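Local coordinates for protein DsbA-like disulfide oxidoreductase (Wolbachia endosymbiont of Drosophila melanogaster, PDB 6EEZ) that catalyses thiol-disulfide exchange, acting as a homotrimeric disulfide isomerase of the thioredoxin-fold DsbA type, at residues Y66-A71 and D98-A103; K83-V88 and E94-F99. One frame throughout, in Å; residues are numbered along the deposited sequence.

Interactions 1 and 2 lie side by side, their centres about 7 Å apart, and both end on helix 96-105, with Asp98 and Phe99 common to the two. Along the chain strand 65-70 comes first, then helix 76-91, then helix 96-105. Helix 96-105 is thus tied back twice: to the sheet of the thioredoxin fold at 66-71, and to the preceding helix at 83-88. Tyr96 joins the two contacts, its OH lying 2.6 Å from Asp70 OD2 in a probable hydrogen bond. Helices 76-91 and 96-105 belong to the helical insertion that DsbA-like proteins carry within the thioredoxin fold; interaction 1 joins that insertion to the central sheet, while interaction 2 packs two of its helices together.

Interaction 1. Residues Y66-A71 and D98-A103; sequences YIFRDA and DFHHAA
Phe68 and His100 meet as a tilted edge-to-face aromatic pair. The edge of the phenylalanine ring turns toward one face of the imidazole, with centroids 4.7 Å apart, but the planes stand at 51°, well short of perpendicular. The closest atoms are Phe68 CD1 and His100 CE1, at 3.6 Å, and Phe68 CE1 stands 3.8 Å above the outer part of the imidazole face. Long, flat side chains suit the place: their length lets the two rings span the 9.0 Å between the CA atoms of Phe68 and His100, and their flat surfaces let them meet closely. His100 reaches inward because its CG lies opposite the backbone N (chi1 170°).

The partners are a strand of the central sheet of the thioredoxin fold and a helix of the DsbA-type helical insertion; His100 comes near the Cys45-Cys48 disulfide without touching it.

Within the strand, the CD1 side of the tilted Tyr66 ring covers the face of Phe68 away from His100, with Tyr66 CD1 3.4 Å above the plane of the Phe68 ring.

No hydrogen bond crosses the contact. His100 ND1 is hydrogen-bonded outside the two segments, and Asp70 is held by a residue at the start of helix 96-105.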
loop_
_atom_site.group_PDB
_atom_site.type_symbol
_atom_site.label_atom_id
_atom_site.label_comp_id
_atom_site.label_asym_id
_atom_site.label_seq_id
_atom_site.Cartn_x
_atom_site.Cartn_y
_atom_site.Cartn_z
ATOM N N TYR A 66 -5.906 6.545 -4.191
ATOM C CA TYR A 66 -4.734 5.714 -3.972
ATOM C C TYR A 66 -5.052 4.639 -2.942
ATOM O O TYR A 66 -5.275 4.930 -1.766
ATOM C CB TYR A 66 -3.561 6.554 -3.515
ATOM C CG TYR A 66 -2.219 5.820 -3.546
ATOM C CD1 TYR A 66 -1.868 4.916 -2.543
ATOM C CD2 TYR A 66 -1.312 6.048 -4.569
ATOM C CE1 TYR A 66 -0.624 4.240 -2.570
ATOM C CE2 TYR A 66 -0.088 5.391 -4.605
ATOM C CZ TYR A 66 0.249 4.496 -3.604
ATOM O OH TYR A 66 1.460 3.878 -3.666
ATOM N N ILE A 67 -5.067 3.393 -3.396
ATOM C CA ILE A 67 -5.321 2.246 -2.533
ATOM C C ILE A 67 -3.985 1.667 -2.065
ATOM O O ILE A 67 -3.049 1.575 -2.848
ATOM C CB ILE A 67 -6.144 1.181 -3.274
ATOM C CG1 ILE A 67 -7.469 1.786 -3.703
ATOM C CG2 ILE A 67 -6.359 -0.067 -2.413
ATOM C CD1 ILE A 67 -8.288 0.900 -4.581
ATOM N N PHE A 68 -3.908 1.292 -0.790
ATOM C CA PHE A 68 -2.675 0.763 -0.175
ATOM C C PHE A 68 -2.785 -0.735 0.017
ATOM O O PHE A 68 -3.665 -1.215 0.748
ATOM C CB PHE A 68 -2.398 1.419 1.178
ATOM C CG PHE A 68 -2.232 2.914 1.108
ATOM C CD1 PHE A 68 -1.019 3.481 0.737
ATOM C CD2 PHE A 68 -3.293 3.749 1.409
ATOM C CE1 PHE A 68 -0.858 4.868 0.672
ATOM C CE2 PHE A 68 -3.144 5.151 1.349
ATOM C CZ PHE A 68 -1.919 5.697 0.968
ATOM N N ARG A 69 -1.902 -1.471 -0.663
ATOM C CA ARG A 69 -1.795 -2.910 -0.470
ATOM C C ARG A 69 -0.544 -3.294 0.281
ATOM O O ARG A 69 0.557 -3.224 -0.241
ATOM C CB ARG A 69 -1.824 -3.619 -1.807
ATOM C CG ARG A 69 -3.170 -3.526 -2.436
ATOM C CD ARG A 69 -4.209 -4.110 -1.506
ATOM N NE ARG A 69 -5.346 -4.551 -2.278
ATOM C CZ ARG A 69 -5.602 -5.797 -2.646
ATOM N NH1 ARG A 69 -4.836 -6.800 -2.272
ATOM N NH2 ARG A 69 -6.679 -6.027 -3.363
ATOM N N ASP A 70 -0.752 -3.690 1.527
ATOM C CA ASP A 70 0.321 -4.113 2.404
ATOM C C ASP A 70 0.712 -5.523 2.001
ATOM O O ASP A 70 -0.067 -6.458 2.200
ATOM C CB ASP A 70 -0.130 -4.042 3.865
ATOM C CG ASP A 70 -0.204 -2.618 4.375
ATOM O OD1 ASP A 70 0.861 -1.983 4.522
ATOM O OD2 ASP A 70 -1.323 -2.118 4.599
ATOM N N ALA A 71 1.895 -5.661 1.412
ATOM C CA ALA A 71 2.336 -6.948 0.851
ATOM C C ALA A 71 3.671 -7.339 1.445
ATOM O O ALA A 71 4.694 -7.314 0.761
ATOM C CB ALA A 71 2.431 -6.869 -0.653
ATOM N N ASP A 98 -0.992 7.785 8.442
ATOM C CA ASP A 98 -0.007 8.244 9.422
ATOM C C ASP A 98 0.864 7.102 9.911
ATOM O O ASP A 98 2.075 7.258 10.064
ATOM C CB ASP A 98 -0.695 8.908 10.609
ATOM C CG ASP A 98 -1.368 10.186 10.225
ATOM O OD1 ASP A 98 -0.959 10.785 9.211
ATOM O OD2 ASP A 98 -2.292 10.604 10.941
ATOM N N PHE A 99 0.251 5.953 10.160
ATOM C CA PHE A 99 1.028 4.780 10.496
ATOM C C PHE A 99 1.888 4.427 9.291
ATOM O O PHE A 99 3.085 4.216 9.424
ATOM C CB PHE A 99 0.142 3.604 10.892
ATOM C CG PHE A 99 0.924 2.407 11.331
ATOM C CD1 PHE A 99 1.322 2.279 12.652
ATOM C CD2 PHE A 99 1.324 1.444 10.414
ATOM C CE1 PHE A 99 2.070 1.196 13.057
ATOM C CE2 PHE A 99 2.077 0.351 10.813
ATOM C CZ PHE A 99 2.449 0.229 12.140
ATOM N N HIS A 100 1.264 4.389 8.117
ATOM C CA HIS A 100 1.936 4.046 6.867
ATOM C C HIS A 100 3.221 4.839 6.675
ATOM O O HIS A 100 4.288 4.268 6.441
ATOM C CB HIS A 100 0.985 4.293 5.685
ATOM C CG HIS A 100 1.627 4.216 4.332
ATOM N ND1 HIS A 100 1.613 3.067 3.564
ATOM C CD2 HIS A 100 2.268 5.150 3.590
ATOM C CE1 HIS A 100 2.215 3.293 2.412
ATOM N NE2 HIS A 100 2.626 4.552 2.399
ATOM N N HIS A 101 3.106 6.159 6.774
ATOM C CA HIS A 101 4.213 7.044 6.449
ATOM C C HIS A 101 5.299 6.968 7.527
ATOM O O HIS A 101 6.504 7.023 7.223
ATOM C CB HIS A 101 3.722 8.488 6.291
ATOM C CG HIS A 101 4.714 9.384 5.631
ATOM N ND1 HIS A 101 5.495 10.273 6.335
ATOM C CD2 HIS A 101 5.070 9.516 4.332
ATOM C CE1 HIS A 101 6.284 10.919 5.496
ATOM N NE2 HIS A 101 6.044 10.481 4.273
ATOM N N ALA A 102 4.878 6.841 8.782
ATOM C CA ALA A 102 5.839 6.656 9.868
ATOM C C ALA A 102 6.584 5.336 9.716
ATOM O O ALA A 102 7.770 5.271 9.986
ATOM C CB ALA A 102 5.151 6.713 11.224
ATOM N N ALA A 103 5.895 4.280 9.292
ATOM C CA ALA A 103 6.549 2.991 9.138
ATOM C C ALA A 103 7.608 3.082 8.040
ATOM O O ALA A 103 8.724 2.568 8.185
ATOM C CB ALA A 103 5.540 1.912 8.827
#

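Interaction 2. Residues K83-V88 and E94-F99; sequences KSALAV and EKYFDF
The Phe99 ring has the backbone of Ser84 over one face, with Ser84 C 4.0 Å above the plane, near the margin of the ring. Ala85 approaches the same ring obliquely, its CA 3.3 Å from Phe99 CD2 and its CB 3.4 Å from that same carbon. At the far end of the ring Ser84 CB meets Phe99 CZ at 3.6 Å. The Tyr96 ring receives Ala85 O at its edge, near the ring plane, 3.4 Å from CD1, while Ala85 CB packs 3.7 Å from CE1.

The two rings therefore flank one alanine, whose small side chain lets the helix backbone come close: the CA atoms of Ala85 and Phe99 are 6.0 Å apart. In both Tyr96 and Phe99 the ring is directed across to the other helix by a first torsion near 180° (172° and -176°).

Val88 uses its two branches separately. CG1 packs 3.7 Å from Lys95 O and beside the CB of Lys95, whereas CG2 lies loosely beside Phe99 CD1. Lys95 contributes its aliphatic base here, and its NZ is hydrogen-bonded to Ile122 O.

This is apolar packing between consecutive helices of the helical insertion. Ile118 and Val119 of helix 112-121 also touch Phe99, helix 137-154 packs on Leu86, and the Tyr96 ring meets Phe68 of strand 65-70.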
loop_
_atom_site.group_PDB
_atom_site.type_symbol
_atom_site.label_atom_id
_atom_site.label_comp_id
_atom_site.label_asym_id
_atom_site.label_seq_id
_atom_site.Cartn_x
_atom_site.Cartn_y
_atom_site.Cartn_z
ATOM N N LYS A 83 0.639 -5.953 9.687
ATOM C CA LYS A 83 -0.515 -6.296 10.509
ATOM C C LYS A 83 -0.947 -5.120 11.393
ATOM O O LYS A 83 -2.138 -4.878 11.612
ATOM C CB LYS A 83 -0.207 -7.501 11.411
ATOM C CG LYS A 83 0.040 -8.838 10.694
ATOM C CD LYS A 83 -1.201 -9.720 10.694
ATOM C CE LYS A 83 -0.943 -11.085 10.063
ATOM N NZ LYS A 83 -1.557 -12.198 10.844
ATOM N N SER A 84 0.044 -4.409 11.915
ATOM C CA SER A 84 -0.195 -3.296 12.818
ATOM C C SER A 84 -0.869 -2.156 12.045
ATOM O O SER A 84 -1.826 -1.535 12.528
ATOM C CB SER A 84 1.133 -2.848 13.453
ATOM O OG SER A 84 1.784 -3.924 14.137
ATOM N N ALA A 85 -0.395 -1.915 10.828
ATOM C CA ALA A 85 -0.968 -0.897 9.960
ATOM C C ALA A 85 -2.463 -1.108 9.783
ATOM O O ALA A 85 -3.257 -0.184 9.956
ATOM C CB ALA A 85 -0.280 -0.899 8.614
ATOM N N LEU A 86 -2.864 -2.322 9.445
ATOM C CA LEU A 86 -4.283 -2.566 9.257
ATOM C C LEU A 86 -5.023 -2.537 10.601
ATOM O O LEU A 86 -6.207 -2.236 10.635
ATOM C CB LEU A 86 -4.513 -3.889 8.537
ATOM C CG LEU A 86 -4.119 -3.861 7.062
ATOM C CD1 LEU A 86 -4.235 -5.244 6.420
ATOM C CD2 LEU A 86 -5.003 -2.875 6.329
ATOM N N ALA A 87 -4.334 -2.819 11.705
ATOM C CA ALA A 87 -4.989 -2.795 13.009
ATOM C C ALA A 87 -5.384 -1.359 13.363
ATOM O O ALA A 87 -6.398 -1.122 14.021
ATOM C CB ALA A 87 -4.097 -3.377 14.074
ATOM N N VAL A 88 -4.571 -0.417 12.901
ATOM C CA VAL A 88 -4.869 1.004 13.004
ATOM C C VAL A 88 -6.025 1.401 12.073
ATOM O O VAL A 88 -6.937 2.130 12.462
ATOM C CB VAL A 88 -3.606 1.839 12.669
ATOM C CG1 VAL A 88 -3.946 3.308 12.426
ATOM C CG2 VAL A 88 -2.584 1.693 13.777
ATOM N N GLU A 94 -8.596 7.298 9.228
ATOM C CA GLU A 94 -7.921 8.574 9.019
ATOM C C GLU A 94 -6.490 8.538 9.545
ATOM O O GLU A 94 -5.697 9.441 9.275
ATOM C CB GLU A 94 -8.693 9.714 9.703
ATOM C CG GLU A 94 -10.195 9.744 9.390
ATOM C CD GLU A 94 -10.622 10.984 8.603
ATOM O OE1 GLU A 94 -11.402 11.806 9.149
ATOM O OE2 GLU A 94 -10.186 11.126 7.434
ATOM N N LYS A 95 -6.171 7.495 10.306
ATOM C CA LYS A 95 -4.856 7.353 10.917
ATOM C C LYS A 95 -3.996 6.336 10.147
ATOM O O LYS A 95 -2.802 6.182 10.429
ATOM C CB LYS A 95 -5.002 6.937 12.381
ATOM C CG LYS A 95 -5.694 7.999 13.272
ATOM C CD LYS A 95 -4.699 8.785 14.089
ATOM C CE LYS A 95 -5.268 10.106 14.631
ATOM N NZ LYS A 95 -5.216 10.144 16.120
ATOM N N TYR A 96 -4.592 5.646 9.169
ATOM C CA TYR A 96 -3.848 4.612 8.471
ATOM C C TYR A 96 -2.656 5.223 7.732
ATOM O O TYR A 96 -1.558 4.693 7.820
ATOM C CB TYR A 96 -4.716 3.821 7.481
ATOM C CG TYR A 96 -3.856 2.905 6.641
ATOM C CD1 TYR A 96 -3.507 1.647 7.091
ATOM C CD2 TYR A 96 -3.335 3.334 5.437
ATOM C CE1 TYR A 96 -2.696 0.830 6.352
ATOM C CE2 TYR A 96 -2.531 2.535 4.701
ATOM C CZ TYR A 96 -2.214 1.283 5.143
ATOM O OH TYR A 96 -1.392 0.507 4.356
ATOM N N PHE A 97 -2.854 6.325 7.015
ATOM C CA PHE A 97 -1.737 6.909 6.283
ATOM C C PHE A 97 -0.620 7.371 7.229
ATOM O O PHE A 97 0.565 7.360 6.853
ATOM C CB PHE A 97 -2.185 8.082 5.407
ATOM C CG PHE A 97 -1.062 8.672 4.579
ATOM C CD1 PHE A 97 -0.732 8.125 3.337
ATOM C CD2 PHE A 97 -0.320 9.758 5.059
ATOM C CE1 PHE A 97 0.296 8.653 2.583
ATOM C CE2 PHE A 97 0.721 10.286 4.319
ATOM C CZ PHE A 97 1.029 9.740 3.072
ATOM N N ASP A 98 -0.992 7.785 8.442
ATOM C CA ASP A 98 -0.007 8.244 9.422
ATOM C C ASP A 98 0.864 7.102 9.911
ATOM O O ASP A 98 2.075 7.258 10.064
ATOM C CB ASP A 98 -0.695 8.908 10.609
ATOM C CG ASP A 98 -1.368 10.186 10.225
ATOM O OD1 ASP A 98 -0.959 10.785 9.211
ATOM O OD2 ASP A 98 -2.292 10.604 10.941
ATOM N N PHE A 99 0.251 5.953 10.160
ATOM C CA PHE A 99 1.028 4.780 10.496
ATOM C C PHE A 99 1.888 4.427 9.291
ATOM O O PHE A 99 3.085 4.216 9.424
ATOM C CB PHE A 99 0.142 3.604 10.892
ATOM C CG PHE A 99 0.924 2.407 11.331
ATOM C CD1 PHE A 99 1.322 2.279 12.652
ATOM C CD2 PHE A 99 1.324 1.444 10.414
ATOM C CE1 PHE A 99 2.070 1.196 13.057
ATOM C CE2 PHE A 99 2.077 0.351 10.813
ATOM C CZ PHE A 99 2.449 0.229 12.140
#